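Local coordinates for uncharacterized protein (Porphyromonas gingivalis, PDB 2QSV) that is of unknown function, with a cysteine-type peptidase activity only tentatively suggested, and here comprises the C-terminal part, two immunoglobulin-like beta domains in series, at residues M73-L84 and V96-D107; N159-D167 and L178-M188. All coordinates share one frame; numbering follows the deposited sequence.

The two contacts are antiparallel strand pairings in successive Ig-like domains of this C-terminal part, and they follow each other along the chain. Interaction 1 is a beta hairpin of the first domain, in the interior of its mixed sheet; interaction 2 lies in the second domain, where strand 162-166 borders a four-stranded antiparallel sheet. Their centres are 22 Å apart and their nearest atoms about 11 Å, so they do not touch. The chain between them comes back toward the hairpin: R158, next to N159 of interaction 2, forms a salt bridge with D79 of interaction 1. The sodium ion belongs to interaction 2, yet the D79 side chain is only about 10 Å from it.

Interaction 1 of 2, residues M73-L84 and V96-D107; sequences MPPGMKDEPLVL and VDSVMVSLPLVD
D79 OD1 is gripped twice, by the S102 hydroxyl across the strands (OG to OD1 2.5 Å) and by a salt bridge from R158. S102 donates to D79, with OG set beside its own backbone N (chi1 -70°) and meeting OD1 nearly along the C-O axis. On the same face M100, folded back at chi2 and chi3, lays its selenium against the backbone of the facing strand, SE lying 3.6 Å from E80 C. The other face is apolar where L82 CB lies against V101 CG2 at 3.9 Å. Near the hairpin's open end, L105 CD2 packs against both the M73 chain and the P74 carbonyl, 3.7 Å from M73 CG. K78 bends back at chi2 along its own segment, bringing NZ to P74 O at 2.7 Å and tying down the entering loop. Ten backbone bonds in regular antiparallel register, from G76-L105 to L84-D97, hold the pair. Strand 35-41 flanks 76-84, with L82 and L84 on V39, while strand 9-11 runs along the outer side of 96-105. At the open end the M77 backbone N bonds to S154 and the D107 carboxylate to H153, both of strand 150-157 in the second domain.

Interaction 2 of 2, residues N159-D167 and L178-M188; sequences NPALTAVPD and LLRIAVDPQVM. With NA (sodium ion), chain C.
Strands 162-166 and 178-183 run antiparallel at 162°, paired by backbone bonds from T163-A182 to V165-R180 and continued by D184 N to A161 O and D167 N to L178 O. At one end R180 and D167 form a side-on, two-nitrogen salt bridge: NE reaches OD1 at 3.1 Å in the guanidinium plane, and NH2 reaches OD2 at 2.9 Å on its syn lone pair. The carboxylate and guanidinium planes are turned 49° apart, and L178 CD1 sits 3.5 Å above one face of the R180 guanidinium, toward its rim. R180 gets there by a bend at chi2 (-75°). On the opposite face of the pair, L162 CD1 touches I181 CG2 at 3.7 Å as well as V183 CG2, and L179 CD1 reaches across to A164 CB and the P166 ring. At the other end A161 CB packs on M188 CG at 3.6 Å and beside V187, joining the turn to helix 185-190. An Asx turn, A161 N to N159 OD1 at 2.9 Å, shapes that type I turn, whose N159 O and L162 O bind the sodium ion together with T157 and three waters. Strand 136-144 pairs with 178-183 on its other side, while strands 150-157 and 195-204 of the facing sheet pack on the L162, A164 and I181 side.

Interaction 1 of 2, residues M73-L84 and V96-D107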
loop_
_atom_site.group_PDB
_atom_site.type_symbol
_atom_site.label_atom_id
_atom_site.label_comp_id
_atom_site.label_asym_id
_atom_site.label_seq_id
_atom_site.Cartn_x
_atom_site.Cartn_y
_atom_site.Cartn_z
HETATM N N MSE A 73 10.955 -9.397 9.427
HETATM C CA MSE A 73 9.670 -8.903 8.900
HETATM C C MSE A 73 9.330 -9.819 7.700
HETATM O O MSE A 73 10.134 -9.988 6.796
HETATM C CB MSE A 73 9.753 -7.428 8.455
HETATM C CG MSE A 73 8.434 -6.825 7.880
HETATM SE SE MSE A 73 8.456 -5.042 7.425
HETATM C CE MSE A 73 7.697 -4.427 8.877
ATOM N N PRO A 74 8.141 -10.423 7.707
ATOM C CA PRO A 74 7.717 -11.245 6.567
ATOM C C PRO A 74 7.309 -10.388 5.325
ATOM O O PRO A 74 6.862 -9.234 5.497
ATOM C CB PRO A 74 6.493 -11.987 7.109
ATOM C CG PRO A 74 5.994 -11.137 8.243
ATOM C CD PRO A 74 7.109 -10.305 8.754
ATOM N N PRO A 75 7.395 -10.969 4.115
ATOM C CA PRO A 75 6.967 -10.239 2.906
ATOM C C PRO A 75 5.457 -9.931 2.867
ATOM O O PRO A 75 4.673 -10.490 3.632
ATOM C CB PRO A 75 7.381 -11.167 1.755
ATOM C CG PRO A 75 7.507 -12.497 2.348
ATOM C CD PRO A 75 7.869 -12.340 3.800
ATOM N N GLY A 76 5.059 -9.036 1.978
ATOM C CA GLY A 76 3.698 -8.535 1.958
ATOM C C GLY A 76 3.690 -7.025 1.869
ATOM O O GLY A 76 4.710 -6.385 2.068
HETATM N N MSE A 77 2.534 -6.453 1.599
HETATM C CA MSE A 77 2.366 -4.989 1.523
HETATM C C MSE A 77 2.239 -4.454 2.945
HETATM O O MSE A 77 1.422 -4.953 3.741
HETATM C CB MSE A 77 1.106 -4.674 0.714
HETATM C CG MSE A 77 0.862 -3.168 0.458
HETATM SE SE MSE A 77 2.093 -2.565 -0.917
HETATM C CE MSE A 77 1.387 -3.377 -2.575
ATOM N N LYS A 78 3.117 -3.516 3.300
ATOM C CA LYS A 78 3.101 -2.891 4.610
ATOM C C LYS A 78 2.568 -1.482 4.413
ATOM O O LYS A 78 2.956 -0.799 3.469
ATOM C CB LYS A 78 4.528 -2.851 5.189
ATOM C CG LYS A 78 5.358 -4.136 4.993
ATOM C CD LYS A 78 4.719 -5.300 5.805
ATOM C CE LYS A 78 5.442 -6.618 5.553
ATOM N NZ LYS A 78 4.718 -7.756 6.209
ATOM N N ASP A 79 1.656 -1.061 5.262
ATOM C CA ASP A 79 1.095 0.290 5.224
ATOM C C ASP A 79 1.141 0.801 6.637
ATOM O O ASP A 79 0.481 0.242 7.487
ATOM C CB ASP A 79 -0.368 0.273 4.774
ATOM C CG ASP A 79 -0.544 -0.330 3.409
ATOM O OD1 ASP A 79 -0.011 0.223 2.424
ATOM O OD2 ASP A 79 -1.233 -1.360 3.298
ATOM N N GLU A 80 1.973 1.807 6.906
ATOM C CA GLU A 80 2.107 2.354 8.252
ATOM C C GLU A 80 2.193 3.877 8.192
ATOM O O GLU A 80 2.822 4.418 7.286
ATOM C CB GLU A 80 3.345 1.785 8.945
ATOM C CG GLU A 80 3.254 0.289 9.362
ATOM C CD GLU A 80 4.345 -0.095 10.352
ATOM O OE1 GLU A 80 4.704 0.716 11.256
ATOM O OE2 GLU A 80 4.873 -1.200 10.214
ATOM N N PRO A 81 1.545 4.572 9.150
ATOM C CA PRO A 81 1.533 6.041 9.092
ATOM C C PRO A 81 2.815 6.723 9.587
ATOM O O PRO A 81 3.487 6.275 10.522
ATOM C CB PRO A 81 0.340 6.418 9.989
ATOM C CG PRO A 81 0.329 5.317 11.057
ATOM C CD PRO A 81 0.769 4.047 10.306
ATOM N N LEU A 82 3.162 7.813 8.929
ATOM C CA LEU A 82 4.098 8.772 9.498
ATOM C C LEU A 82 3.228 9.839 10.217
ATOM O O LEU A 82 2.403 10.526 9.598
ATOM C CB LEU A 82 4.949 9.362 8.368
ATOM C CG LEU A 82 5.924 10.475 8.754
ATOM C CD1 LEU A 82 7.158 9.848 9.372
ATOM C CD2 LEU A 82 6.310 11.285 7.518
ATOM N N VAL A 83 3.367 9.958 11.529
ATOM C CA VAL A 83 2.440 10.841 12.262
ATOM C C VAL A 83 3.072 12.209 12.565
ATOM O O VAL A 83 4.100 12.308 13.235
ATOM C CB VAL A 83 1.837 10.162 13.529
ATOM C CG1 VAL A 83 0.703 11.039 14.123
ATOM C CG2 VAL A 83 1.292 8.773 13.167
ATOM N N LEU A 84 2.434 13.256 12.053
ATOM C CA LEU A 84 2.924 14.631 12.238
ATOM C C LEU A 84 2.090 15.456 13.216
ATOM O O LEU A 84 0.908 15.683 12.998
ATOM C CB LEU A 84 2.997 15.355 10.892
ATOM C CG LEU A 84 3.895 14.649 9.876
ATOM C CD1 LEU A 84 3.738 15.348 8.546
ATOM C CD2 LEU A 84 5.359 14.595 10.330
ATOM N N VAL A 96 -2.983 17.294 14.324
ATOM C CA VAL A 96 -2.252 16.044 14.108
ATOM C C VAL A 96 -2.687 15.478 12.769
ATOM O O VAL A 96 -3.889 15.392 12.468
ATOM C CB VAL A 96 -2.501 14.997 15.241
ATOM C CG1 VAL A 96 -1.936 13.619 14.859
ATOM C CG2 VAL A 96 -1.913 15.469 16.550
ATOM N N ASP A 97 -1.707 15.115 11.954
ATOM C CA ASP A 97 -2.000 14.460 10.689
ATOM C C ASP A 97 -0.995 13.380 10.335
ATOM O O ASP A 97 0.125 13.374 10.833
ATOM C CB ASP A 97 -2.162 15.483 9.563
ATOM C CG ASP A 97 -3.617 15.599 9.106
ATOM O OD1 ASP A 97 -4.112 14.593 8.504
ATOM O OD2 ASP A 97 -4.261 16.666 9.362
ATOM N N SER A 98 -1.430 12.439 9.509
ATOM C CA SER A 98 -0.558 11.369 9.098
ATOM C C SER A 98 -0.449 11.207 7.576
ATOM O O SER A 98 -1.364 11.516 6.822
ATOM C CB SER A 98 -0.953 10.064 9.773
ATOM O OG SER A 98 -2.206 9.672 9.306
ATOM N N VAL A 99 0.720 10.762 7.150
ATOM C CA VAL A 99 0.971 10.378 5.775
ATOM C C VAL A 99 1.151 8.867 5.807
ATOM O O VAL A 99 1.933 8.357 6.618
ATOM C CB VAL A 99 2.260 11.095 5.247
ATOM C CG1 VAL A 99 2.733 10.517 3.900
ATOM C CG2 VAL A 99 1.975 12.607 5.098
HETATM N N MSE A 100 0.429 8.160 4.947
HETATM C CA MSE A 100 0.578 6.706 4.855
HETATM C C MSE A 100 1.826 6.343 4.061
HETATM O O MSE A 100 2.019 6.814 2.948
HETATM C CB MSE A 100 -0.651 6.048 4.236
HETATM C CG MSE A 100 -0.705 4.504 4.440
HETATM SE SE MSE A 100 -0.878 3.925 6.325
HETATM C CE MSE A 100 -2.364 5.061 6.931
ATOM N N VAL A 101 2.680 5.519 4.652
ATOM C CA VAL A 101 3.871 5.047 4.004
ATOM C C VAL A 101 3.668 3.551 3.652
ATOM O O VAL A 101 3.354 2.732 4.527
ATOM C CB VAL A 101 5.094 5.271 4.920
ATOM C CG1 VAL A 101 6.387 4.941 4.208
ATOM C CG2 VAL A 101 5.120 6.731 5.499
ATOM N N SER A 102 3.852 3.204 2.376
ATOM C CA SER A 102 3.671 1.834 1.875
ATOM C C SER A 102 4.960 1.210 1.387
ATOM O O SER A 102 5.821 1.873 0.778
ATOM C CB SER A 102 2.637 1.780 0.752
ATOM O OG SER A 102 1.352 2.030 1.283
ATOM N N LEU A 103 5.096 -0.076 1.686
ATOM C CA LEU A 103 6.233 -0.875 1.273
ATOM C C LEU A 103 5.733 -2.200 0.683
ATOM O O LEU A 103 5.098 -2.991 1.400
ATOM C CB LEU A 103 7.157 -1.163 2.482
ATOM C CG LEU A 103 8.336 -2.135 2.289
ATOM C CD1 LEU A 103 9.305 -1.617 1.203
ATOM C CD2 LEU A 103 9.045 -2.369 3.626
ATOM N N PRO A 104 6.008 -2.437 -0.621
ATOM C CA PRO A 104 5.858 -3.777 -1.221
ATOM C C PRO A 104 7.079 -4.631 -0.930
ATOM O O PRO A 104 8.046 -4.598 -1.675
ATOM C CB PRO A 104 5.721 -3.498 -2.750
ATOM C CG PRO A 104 5.819 -1.894 -2.900
ATOM C CD PRO A 104 6.480 -1.435 -1.605
ATOM N N LEU A 105 7.036 -5.379 0.175
ATOM C CA LEU A 105 8.175 -6.157 0.628
ATOM C C LEU A 105 8.041 -7.566 0.034
ATOM O O LEU A 105 7.011 -8.252 0.241
ATOM C CB LEU A 105 8.248 -6.189 2.168
ATOM C CG LEU A 105 9.434 -6.974 2.745
ATOM C CD1 LEU A 105 10.808 -6.388 2.348
ATOM C CD2 LEU A 105 9.358 -7.156 4.293
ATOM N N VAL A 106 9.041 -7.987 -0.744
ATOM C CA VAL A 106 8.992 -9.301 -1.415
ATOM C C VAL A 106 10.050 -10.272 -0.841
ATOM O O VAL A 106 10.898 -9.863 -0.051
ATOM C CB VAL A 106 9.086 -9.178 -3.007
ATOM C CG1 VAL A 106 7.930 -8.292 -3.561
ATOM C CG2 VAL A 106 10.439 -8.652 -3.461
ATOM N N ASP A 107 10.011 -11.533 -1.268
ATOM C CA ASP A 107 11.030 -12.530 -0.901
ATOM C C ASP A 107 12.443 -12.236 -1.400
ATOM O O ASP A 107 12.659 -11.643 -2.475
ATOM C CB ASP A 107 10.627 -13.918 -1.407
ATOM C CG ASP A 107 9.383 -14.456 -0.694
ATOM O OD1 ASP A 107 9.521 -14.885 0.469
ATOM O OD2 ASP A 107 8.266 -14.419 -1.272
#

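Interaction 2 of 2, residues N159-D167 and L178-M188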
loop_
_atom_site.group_PDB
_atom_site.type_symbol
_atom_site.label_atom_id
_atom_site.label_comp_id
_atom_site.label_asym_id
_atom_site.label_seq_id
_atom_site.Cartn_x
_atom_site.Cartn_y
_atom_site.Cartn_z
ATOM N N ASN A 159 -9.264 0.952 -3.367
ATOM C CA ASN A 159 -10.592 1.478 -3.594
ATOM C C ASN A 159 -11.608 0.923 -2.588
ATOM O O ASN A 159 -11.706 -0.316 -2.420
ATOM C CB ASN A 159 -10.988 1.187 -5.043
ATOM C CG ASN A 159 -12.214 1.954 -5.486
ATOM O OD1 ASN A 159 -13.298 1.833 -4.902
ATOM N ND2 ASN A 159 -12.046 2.739 -6.528
ATOM N N PRO A 160 -12.367 1.838 -1.901
ATOM C CA PRO A 160 -13.321 1.468 -0.879
ATOM C C PRO A 160 -14.545 0.705 -1.394
ATOM O O PRO A 160 -15.265 0.143 -0.589
ATOM C CB PRO A 160 -13.752 2.838 -0.279
ATOM C CG PRO A 160 -13.602 3.779 -1.400
ATOM C CD PRO A 160 -12.329 3.327 -2.077
ATOM N N ALA A 161 -14.793 0.704 -2.695
ATOM C CA ALA A 161 -15.909 -0.067 -3.256
ATOM C C ALA A 161 -15.506 -1.530 -3.583
ATOM O O ALA A 161 -16.358 -2.340 -3.919
ATOM C CB ALA A 161 -16.438 0.601 -4.517
ATOM N N LEU A 162 -14.214 -1.831 -3.490
ATOM C CA LEU A 162 -13.636 -3.106 -3.971
ATOM C C LEU A 162 -13.007 -3.902 -2.830
ATOM O O LEU A 162 -12.160 -3.372 -2.103
ATOM C CB LEU A 162 -12.569 -2.834 -5.034
ATOM C CG LEU A 162 -11.756 -4.025 -5.619
ATOM C CD1 LEU A 162 -12.586 -5.055 -6.386
ATOM C CD2 LEU A 162 -10.660 -3.505 -6.522
ATOM N N THR A 163 -13.420 -5.162 -2.679
ATOM C CA THR A 163 -12.741 -6.088 -1.764
ATOM C C THR A 163 -12.316 -7.372 -2.476
ATOM O O THR A 163 -12.892 -7.726 -3.487
ATOM C CB THR A 163 -13.596 -6.466 -0.532
ATOM O OG1 THR A 163 -14.831 -7.038 -0.966
ATOM C CG2 THR A 163 -13.866 -5.233 0.346
ATOM N N ALA A 164 -11.249 -8.009 -1.986
ATOM C CA ALA A 164 -10.735 -9.255 -2.601
ATOM C C ALA A 164 -10.059 -10.089 -1.543
ATOM O O ALA A 164 -9.085 -9.640 -0.923
ATOM C CB ALA A 164 -9.774 -8.956 -3.771
ATOM N N VAL A 165 -10.580 -11.317 -1.345
ATOM C CA VAL A 165 -10.076 -12.243 -0.338
ATOM C C VAL A 165 -9.833 -13.632 -0.964
ATOM O O VAL A 165 -10.740 -14.197 -1.538
ATOM C CB VAL A 165 -11.079 -12.401 0.814
ATOM C CG1 VAL A 165 -10.403 -13.183 2.009
ATOM C CG2 VAL A 165 -11.586 -11.027 1.277
ATOM N N PRO A 166 -8.593 -14.169 -0.865
ATOM C CA PRO A 166 -8.400 -15.512 -1.443
ATOM C C PRO A 166 -8.921 -16.606 -0.473
ATOM O O PRO A 166 -8.850 -16.431 0.741
ATOM C CB PRO A 166 -6.879 -15.590 -1.630
ATOM C CG PRO A 166 -6.344 -14.804 -0.418
ATOM C CD PRO A 166 -7.348 -13.639 -0.263
ATOM N N ASP A 167 -9.442 -17.717 -1.005
ATOM C CA ASP A 167 -9.914 -18.820 -0.119
ATOM C C ASP A 167 -8.737 -19.433 0.649
ATOM O O ASP A 167 -8.871 -19.751 1.808
ATOM C CB ASP A 167 -10.619 -19.892 -0.914
ATOM C CG ASP A 167 -12.042 -19.532 -1.246
ATOM O OD1 ASP A 167 -12.523 -18.496 -0.732
ATOM O OD2 ASP A 167 -12.689 -20.309 -2.013
ATOM N N LEU A 178 -9.743 -19.868 -5.212
ATOM C CA LEU A 178 -10.539 -18.743 -5.726
ATOM C C LEU A 178 -10.191 -17.470 -4.964
ATOM O O LEU A 178 -10.028 -17.485 -3.738
ATOM C CB LEU A 178 -12.034 -19.055 -5.587
ATOM C CG LEU A 178 -12.497 -20.108 -6.573
ATOM C CD1 LEU A 178 -13.976 -20.377 -6.422
ATOM C CD2 LEU A 178 -12.189 -19.635 -7.958
ATOM N N LEU A 179 -10.014 -16.397 -5.726
ATOM C CA LEU A 179 -9.986 -15.022 -5.200
ATOM C C LEU A 179 -11.397 -14.506 -5.245
ATOM O O LEU A 179 -11.970 -14.391 -6.308
ATOM C CB LEU A 179 -9.068 -14.140 -6.061
ATOM C CG LEU A 179 -8.840 -12.683 -5.590
ATOM C CD1 LEU A 179 -8.174 -12.627 -4.232
ATOM C CD2 LEU A 179 -8.000 -11.992 -6.662
ATOM N N ARG A 180 -12.019 -14.261 -4.097
ATOM C CA ARG A 180 -13.419 -13.829 -4.151
ATOM C C ARG A 180 -13.433 -12.293 -4.161
ATOM O O ARG A 180 -12.968 -11.697 -3.245
ATOM C CB ARG A 180 -14.194 -14.258 -2.903
ATOM C CG ARG A 180 -14.014 -15.731 -2.524
ATOM C CD ARG A 180 -14.748 -16.603 -3.400
ATOM N NE ARG A 180 -14.739 -17.986 -2.881
ATOM C CZ ARG A 180 -15.547 -18.934 -3.348
ATOM N NH1 ARG A 180 -16.421 -18.608 -4.283
ATOM N NH2 ARG A 180 -15.481 -20.193 -2.905
ATOM N N ILE A 181 -14.040 -11.705 -5.175
ATOM C CA ILE A 181 -14.044 -10.261 -5.398
ATOM C C ILE A 181 -15.500 -9.785 -5.218
ATOM O O ILE A 181 -16.455 -10.483 -5.585
ATOM C CB ILE A 181 -13.496 -9.963 -6.812
ATOM C CG1 ILE A 181 -12.021 -10.386 -6.858
ATOM C CG2 ILE A 181 -13.696 -8.458 -7.250
ATOM C CD1 ILE A 181 -11.511 -10.685 -8.253
ATOM N N ALA A 182 -15.666 -8.633 -4.570
ATOM C CA ALA A 182 -16.987 -7.983 -4.497
ATOM C C ALA A 182 -16.858 -6.464 -4.755
ATOM O O ALA A 182 -15.910 -5.826 -4.251
ATOM C CB ALA A 182 -17.676 -8.274 -3.155
ATOM N N VAL A 183 -17.736 -5.926 -5.602
ATOM C CA VAL A 183 -17.809 -4.470 -5.859
ATOM C C VAL A 183 -19.153 -3.945 -5.322
ATOM O O VAL A 183 -20.194 -4.529 -5.607
ATOM C CB VAL A 183 -17.562 -4.089 -7.341
ATOM C CG1 VAL A 183 -17.871 -2.542 -7.630
ATOM C CG2 VAL A 183 -16.140 -4.409 -7.714
ATOM N N ASP A 184 -19.095 -2.886 -4.498
ATOM C CA ASP A 184 -20.267 -2.294 -3.849
ATOM C C ASP A 184 -20.651 -1.002 -4.597
ATOM O O ASP A 184 -19.989 0.036 -4.423
ATOM C CB ASP A 184 -19.974 -2.015 -2.362
ATOM C CG ASP A 184 -21.259 -1.723 -1.511
ATOM O OD1 ASP A 184 -22.332 -1.342 -2.047
ATOM O OD2 ASP A 184 -21.172 -1.860 -0.269
ATOM N N PRO A 185 -21.697 -1.067 -5.451
ATOM C CA PRO A 185 -22.120 0.107 -6.219
ATOM C C PRO A 185 -22.674 1.245 -5.328
ATOM O O PRO A 185 -22.672 2.390 -5.767
ATOM C CB PRO A 185 -23.240 -0.434 -7.123
ATOM C CG PRO A 185 -23.764 -1.592 -6.398
ATOM C CD PRO A 185 -22.592 -2.213 -5.681
ATOM N N GLN A 186 -23.186 0.907 -4.148
ATOM C CA GLN A 186 -23.647 1.914 -3.175
ATOM C C GLN A 186 -22.508 2.779 -2.627
ATOM O O GLN A 186 -22.723 3.977 -2.323
ATOM C CB GLN A 186 -24.441 1.277 -2.023
ATOM C CG GLN A 186 -25.655 0.468 -2.496
ATOM C CD GLN A 186 -26.516 1.184 -3.570
ATOM O OE1 GLN A 186 -26.975 2.304 -3.369
ATOM N NE2 GLN A 186 -26.750 0.515 -4.699
ATOM N N VAL A 187 -21.309 2.191 -2.524
ATOM C CA VAL A 187 -20.124 2.916 -2.100
ATOM C C VAL A 187 -19.724 3.823 -3.226
ATOM O O VAL A 187 -19.429 4.985 -2.985
ATOM C CB VAL A 187 -18.937 1.973 -1.631
ATOM C CG1 VAL A 187 -17.635 2.749 -1.415
ATOM C CG2 VAL A 187 -19.314 1.251 -0.360
HETATM N N MSE A 188 -19.737 3.314 -4.458
HETATM C CA MSE A 188 -19.412 4.123 -5.635
HETATM C C MSE A 188 -20.354 5.336 -5.778
HETATM O O MSE A 188 -19.914 6.440 -6.113
HETATM C CB MSE A 188 -19.489 3.286 -6.917
HETATM C CG MSE A 188 -18.583 2.064 -6.942
HETATM SE SE MSE A 188 -18.983 0.917 -8.479
HETATM C CE MSE A 188 -18.953 2.145 -10.004
HETATM NA NA NA C . -10.801 -1.620 -0.365
HETATM O O HOH W 1 -16.824 -4.635 -1.895
HETATM O O HOH W 2 -11.257 -22.010 -3.571
HETATM O O HOH W 3 -12.369 -2.368 0.792
HETATM O O HOH W 4 -9.974 -3.535 1.166
HETATM O O HOH W 5 -9.800 0.222 1.054
#